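Local structure of probable O-methyltransferase (Mycobacterium tuberculosis, 6JCL) at residues A[9-14]-A[205-209]; A[16-21]-A[46-50]. The protein methylates a hydroxyl of catechol-like compounds, using S-adenosyl-L-methionine as methyl donor and a divalent metal ion as cofactor, and works as a homodimer. One frame throughout, in Å; residues are numbered along the deposited sequence. Where two conformers were deposited one is given.

Contact 1. Residues A[9-14]-A[205-209]; sequences PPDVDA and TVGRK
Asp-13 reaches from the start of helix 9-21 to the turn that follows strand 198-206. Its CB lies 3.5 Å from Arg-208 NH1 in the conformer given, and CG comes next, against Gly-207 CA at 3.8 Å. At the tip OD2 accepts the backbone N-H of Arg-208 (2.9 Å between N and OD2), a nearly straight bond at 168° whose donor sits above the carboxylate plane rather than in it. OD2 also receives a weak bond from a water that the same NH1 donates to. The other oxygen, OD1, accepts from Gln-204 NE2 of the second subunit.

Strand 198-206 is the outermost of its chain's sheet in this Rossmann-like class I methyltransferase, and antiparallel pairing of Thr-205 and Val-206 with the second subunit carries the sheet across the dimer.

At the backbone angles of Gly-207 a CB would jam against the preceding carbonyl oxygen, and it would also clash with Asp-13 OD2, which lies 3.4 Å from Gly-207 CA. Two prolines suit the first helical turn, where no backbone N-H is needed: Pro-9 CB packs on Val-206 CB at 3.9 Å, and Pro-10 CG rests on Gly-207 O.

Contact 2. Residues A[16-21]-A[46-50]; sequences LDSTLV and AQQGK
Gln-47 leaves its helix with CG anti to its own carbonyl carbon and then bends at chi2 (-51°), a turn that carries its amide across to helix 9-21. Asp-17, whose CG is likewise anti to the carbonyl carbon, brings its carboxylate to meet it. NE2 of Gln-47 donates to OD1 of Asp-17 at 2.9 Å in a nearly straight bond (170°). Asp-17 OD1 accepts through its anti lone pair and lies in the amide plane of Gln-47.

The glutamine is a knob in a hole formed by Leu-16, Asp-17, Leu-20 and Val-21. Leu-16 CB lies 3.6 Å from Gln-47 CD. Leu-20 CD1 approaches Gln-47 OE1, and Val-21 CG2 stands 3.6 Å from Gln-47 NE2. An amide suits such a mixed pocket, since its chain fills it while its ends find polar partners: OE1 accepts from Ala-202 N of the second subunit.

Ala-46, short enough for a close approach, sets its CB 3.5 Å from Asp-17 OD1. Two waters join the Asp-17 oxygens to the backbone N-H groups of Ala-46 and Gln-47, so a negative charge faces the first turn of helix 46-58, where it would probably be stabilised. The modelled guanidinium of Arg-208 also lies against Asp-17, too close for the detail to be trusted.

Lys-50 is long enough to pass Val-21 (CD to CG2, 4.0 Å) and donate from NZ to Leu-20 O at 2.9 Å. The same ammonium makes a salt bridge with Asp-199 of the second subunit.

The segment axes approach to 10.4 Å, their N-to-C directions 35° apart, bringing the later part of helix 9-21 beside the start of helix 46-58, while residues 199-202 of the second subunit's strand 198-206 pack against both.

Both contacts use helix 9-21, its first part against the turn after strand 198-206 in contact 1 and its later part against helix 46-58 in contact 2. Neither is fully buried, but contact 1 is the more exposed, with Pro-10 and Arg-208 at the surface, whereas four of the seven touching residues of contact 2 are buried. Contact 1 relies on a backbone N-H and a glycine turn; contact 2 relies on side-chain amide and ammonium groups among aliphatic neighbours. A shared water joins them, and so, less certainly, does the pairing of Arg-208 with Asp-17. Both also face the second subunit.

Contact 1. Residues A[9-14]-A[205-209]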
loop_
_atom_site.group_PDB
_atom_site.type_symbol
_atom_site.label_atom_id
_atom_site.label_comp_id
_atom_site.label_asym_id
_atom_site.label_seq_id
_atom_site.Cartn_x
_atom_site.Cartn_y
_atom_site.Cartn_z
ATOM N N PRO A 9 -0.411 -17.732 6.927
ATOM C CA PRO A 9 -0.325 -16.674 5.897
ATOM C C PRO A 9 0.105 -17.225 4.547
ATOM O O PRO A 9 -0.417 -16.779 3.517
ATOM C CB PRO A 9 0.689 -15.675 6.483
ATOM C CG PRO A 9 0.493 -15.867 8.017
ATOM C CD PRO A 9 0.306 -17.364 8.170
ATOM N N PRO A 10 1.039 -18.196 4.471
ATOM C CA PRO A 10 1.314 -18.775 3.137
ATOM C C PRO A 10 0.091 -19.379 2.461
ATOM O O PRO A 10 -0.107 -19.161 1.251
ATOM C CB PRO A 10 2.380 -19.845 3.429
ATOM C CG PRO A 10 3.137 -19.251 4.592
ATOM C CD PRO A 10 2.049 -18.638 5.458
ATOM N N ASP A 11 -0.747 -20.108 3.211
ATOM C CA ASP A 11 -1.982 -20.660 2.648
ATOM C C ASP A 11 -2.891 -19.557 2.130
ATOM O O ASP A 11 -3.506 -19.693 1.066
ATOM C CB ASP A 11 -2.768 -21.449 3.696
ATOM C CG ASP A 11 -2.052 -22.693 4.188
ATOM O OD1 ASP A 11 -1.353 -23.349 3.397
ATOM O OD2 ASP A 11 -2.194 -22.994 5.391
ATOM N N VAL A 12 -3.026 -18.480 2.902
ATOM C CA VAL A 12 -3.864 -17.364 2.482
ATOM C C VAL A 12 -3.305 -16.730 1.212
ATOM O O VAL A 12 -4.056 -16.433 0.277
ATOM C CB VAL A 12 -4.003 -16.345 3.619
ATOM C CG1 VAL A 12 -4.702 -15.075 3.106
ATOM C CG2 VAL A 12 -4.801 -16.976 4.755
ATOM N N ASP A 13 -1.983 -16.569 1.131
ATOM C CA ASP A 13 -1.394 -15.998 -0.082
ATOM C C ASP A 13 -1.653 -16.873 -1.298
ATOM O O ASP A 13 -1.822 -16.359 -2.408
ATOM C CB ASP A 13 0.112 -15.797 0.061
ATOM C CG ASP A 13 0.508 -14.328 0.287
ATOM O OD1 ASP A 13 -0.368 -13.462 0.534
ATOM O OD2 ASP A 13 1.719 -14.042 0.213
ATOM N N ALA A 14 -1.633 -18.198 -1.130
ATOM C CA ALA A 14 -1.931 -19.059 -2.267
ATOM C C ALA A 14 -3.344 -18.811 -2.780
ATOM O O ALA A 14 -3.567 -18.755 -3.997
ATOM C CB ALA A 14 -1.739 -20.526 -1.891
ATOM N N THR A 205 3.817 -6.859 7.128
ATOM C CA THR A 205 3.107 -7.804 6.270
ATOM C C THR A 205 3.438 -9.230 6.666
ATOM O O THR A 205 4.471 -9.506 7.286
ATOM C CB THR A 205 3.441 -7.617 4.783
ATOM O OG1 THR A 205 4.835 -7.866 4.545
ATOM C CG2 THR A 205 3.073 -6.189 4.334
ATOM N N VAL A 206 2.539 -10.135 6.304
ATOM C CA VAL A 206 2.810 -11.565 6.361
ATOM C C VAL A 206 2.338 -12.156 5.041
ATOM O O VAL A 206 1.695 -11.487 4.225
ATOM C CB VAL A 206 2.127 -12.268 7.558
ATOM C CG1 VAL A 206 2.815 -11.853 8.885
ATOM C CG2 VAL A 206 0.623 -11.947 7.600
ATOM N N GLY A 207 2.666 -13.413 4.835
ATOM C CA GLY A 207 2.294 -14.096 3.605
ATOM C C GLY A 207 3.300 -15.193 3.298
ATOM O O GLY A 207 3.892 -15.772 4.203
ATOM N N ARG A 208 3.484 -15.435 1.998
ATOM C CA ARG A 208 4.409 -16.479 1.562
ATOM C C ARG A 208 5.806 -16.262 2.127
ATOM O O ARG A 208 6.507 -17.227 2.456
ATOM C CB ARG A 208 4.455 -16.517 0.035
ATOM C CG ARG A 208 5.206 -17.703 -0.552
ATOM C CD ARG A 208 5.004 -17.723 -2.062
ATOM N NE ARG A 208 3.807 -16.960 -2.402
ATOM C CZ ARG A 208 2.634 -17.497 -2.712
ATOM N NH1 ARG A 208 1.612 -16.714 -2.973
ATOM N NH2 ARG A 208 2.477 -18.815 -2.741
ATOM N N LYS A 209 6.234 -15.005 2.239
ATOM C CA LYS A 209 7.612 -14.706 2.608
ATOM C C LYS A 209 7.817 -14.493 4.106
ATOM O O LYS A 209 8.935 -14.174 4.522
ATOM C CB LYS A 209 8.102 -13.483 1.816
ATOM C CG LYS A 209 8.037 -13.719 0.295
ATOM C CD LYS A 209 8.538 -12.491 -0.470
ATOM C CE LYS A 209 9.985 -12.225 -0.139
ATOM N NZ LYS A 209 10.569 -11.153 -1.044
HETATM O O HOH W 1 1.605 -13.598 -3.028
#

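Contact 2. Residues A[16-21]-A[46-50]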
loop_
_atom_site.group_PDB
_atom_site.type_symbol
_atom_site.label_atom_id
_atom_site.label_comp_id
_atom_site.label_asym_id
_atom_site.label_seq_id
_atom_site.Cartn_x
_atom_site.Cartn_y
_atom_site.Cartn_z
ATOM N N LEU A 16 -5.035 -15.948 -2.389
ATOM C CA LEU A 16 -5.031 -14.620 -2.988
ATOM C C LEU A 16 -4.399 -14.659 -4.374
ATOM O O LEU A 16 -4.886 -14.002 -5.300
ATOM C CB LEU A 16 -4.284 -13.636 -2.077
ATOM C CG LEU A 16 -4.859 -13.371 -0.676
ATOM C CD1 LEU A 16 -3.970 -12.409 0.084
ATOM C CD2 LEU A 16 -6.262 -12.813 -0.770
ATOM N N ASP A 17 -3.316 -15.427 -4.536
ATOM C CA ASP A 17 -2.696 -15.559 -5.853
ATOM C C ASP A 17 -3.686 -16.134 -6.860
ATOM O O ASP A 17 -3.866 -15.587 -7.956
ATOM C CB ASP A 17 -1.444 -16.440 -5.769
ATOM C CG ASP A 17 -0.281 -15.753 -5.088
ATOM O OD1 ASP A 17 -0.371 -14.551 -4.755
ATOM O OD2 ASP A 17 0.761 -16.425 -4.885
ATOM N N SER A 18 -4.373 -17.218 -6.482
ATOM C CA SER A 18 -5.303 -17.878 -7.390
ATOM C C SER A 18 -6.517 -17.011 -7.695
ATOM O O SER A 18 -7.099 -17.113 -8.783
ATOM C CB SER A 18 -5.747 -19.213 -6.791
ATOM O OG SER A 18 -6.962 -19.655 -7.369
ATOM N N THR A 19 -6.910 -16.151 -6.760
ATOM C CA THR A 19 -8.140 -15.395 -6.888
ATOM C C THR A 19 -7.942 -14.055 -7.591
ATOM O O THR A 19 -8.814 -13.630 -8.363
ATOM C CB THR A 19 -8.724 -15.206 -5.490
ATOM O OG1 THR A 19 -9.017 -16.503 -4.937
ATOM C CG2 THR A 19 -9.987 -14.372 -5.546
ATOM N N LEU A 20 -6.819 -13.379 -7.330
ATOM C CA LEU A 20 -6.603 -12.011 -7.783
ATOM C C LEU A 20 -5.567 -11.882 -8.886
ATOM O O LEU A 20 -5.566 -10.867 -9.586
ATOM C CB LEU A 20 -6.175 -11.124 -6.604
ATOM C CG LEU A 20 -7.163 -11.034 -5.442
ATOM C CD1 LEU A 20 -6.573 -10.136 -4.370
ATOM C CD2 LEU A 20 -8.510 -10.516 -5.901
ATOM N N VAL A 21 -4.675 -12.847 -9.039
ATOM C CA VAL A 21 -3.662 -12.826 -10.087
ATOM C C VAL A 21 -3.941 -13.893 -11.144
ATOM O O VAL A 21 -3.983 -13.599 -12.344
ATOM C CB VAL A 21 -2.247 -12.984 -9.490
ATOM C CG1 VAL A 21 -1.186 -13.012 -10.612
ATOM C CG2 VAL A 21 -1.948 -11.840 -8.518
ATOM N N ALA A 46 3.618 -12.528 -5.472
ATOM C CA ALA A 46 2.711 -12.009 -6.498
ATOM C C ALA A 46 1.838 -10.876 -5.958
ATOM O O ALA A 46 1.599 -9.891 -6.661
ATOM C CB ALA A 46 1.847 -13.138 -7.068
ATOM N N GLN A 47 1.329 -10.996 -4.721
ATOM C CA GLN A 47 0.508 -9.901 -4.187
ATOM C C GLN A 47 1.331 -8.623 -4.013
ATOM O O GLN A 47 0.835 -7.504 -4.250
ATOM C CB GLN A 47 -0.128 -10.302 -2.845
ATOM C CG GLN A 47 -1.114 -11.508 -2.905
ATOM C CD GLN A 47 -2.193 -11.364 -3.973
ATOM O OE1 GLN A 47 -3.026 -10.453 -3.924
ATOM N NE2 GLN A 47 -2.194 -12.281 -4.942
ATOM N N GLN A 48 2.583 -8.774 -3.571
ATOM C CA GLN A 48 3.472 -7.634 -3.400
ATOM C C GLN A 48 3.810 -6.995 -4.736
ATOM O O GLN A 48 3.821 -5.763 -4.864
ATOM C CB GLN A 48 4.753 -8.077 -2.694
ATOM C CG GLN A 48 4.543 -8.533 -1.281
ATOM C CD GLN A 48 5.802 -9.170 -0.701
ATOM O OE1 GLN A 48 6.712 -9.549 -1.435
ATOM N NE2 GLN A 48 5.846 -9.296 0.622
ATOM N N GLY A 49 4.141 -7.819 -5.726
ATOM C CA GLY A 49 4.425 -7.279 -7.044
ATOM C C GLY A 49 3.220 -6.580 -7.636
ATOM O O GLY A 49 3.325 -5.466 -8.153
ATOM N N LYS A 50 2.043 -7.191 -7.511
ATOM C CA LYS A 50 0.852 -6.539 -8.024
ATOM C C LYS A 50 0.606 -5.210 -7.321
ATOM O O LYS A 50 0.168 -4.246 -7.955
ATOM C CB LYS A 50 -0.354 -7.456 -7.873
ATOM C CG LYS A 50 -1.613 -6.868 -8.542
ATOM C CD LYS A 50 -2.281 -7.938 -9.366
ATOM C CE LYS A 50 -3.336 -7.352 -10.262
ATOM N NZ LYS A 50 -4.463 -8.278 -10.388
HETATM O O HOH W 1 1.605 -13.598 -3.028
HETATM O O HOH W 2 3.595 -15.402 -5.136
#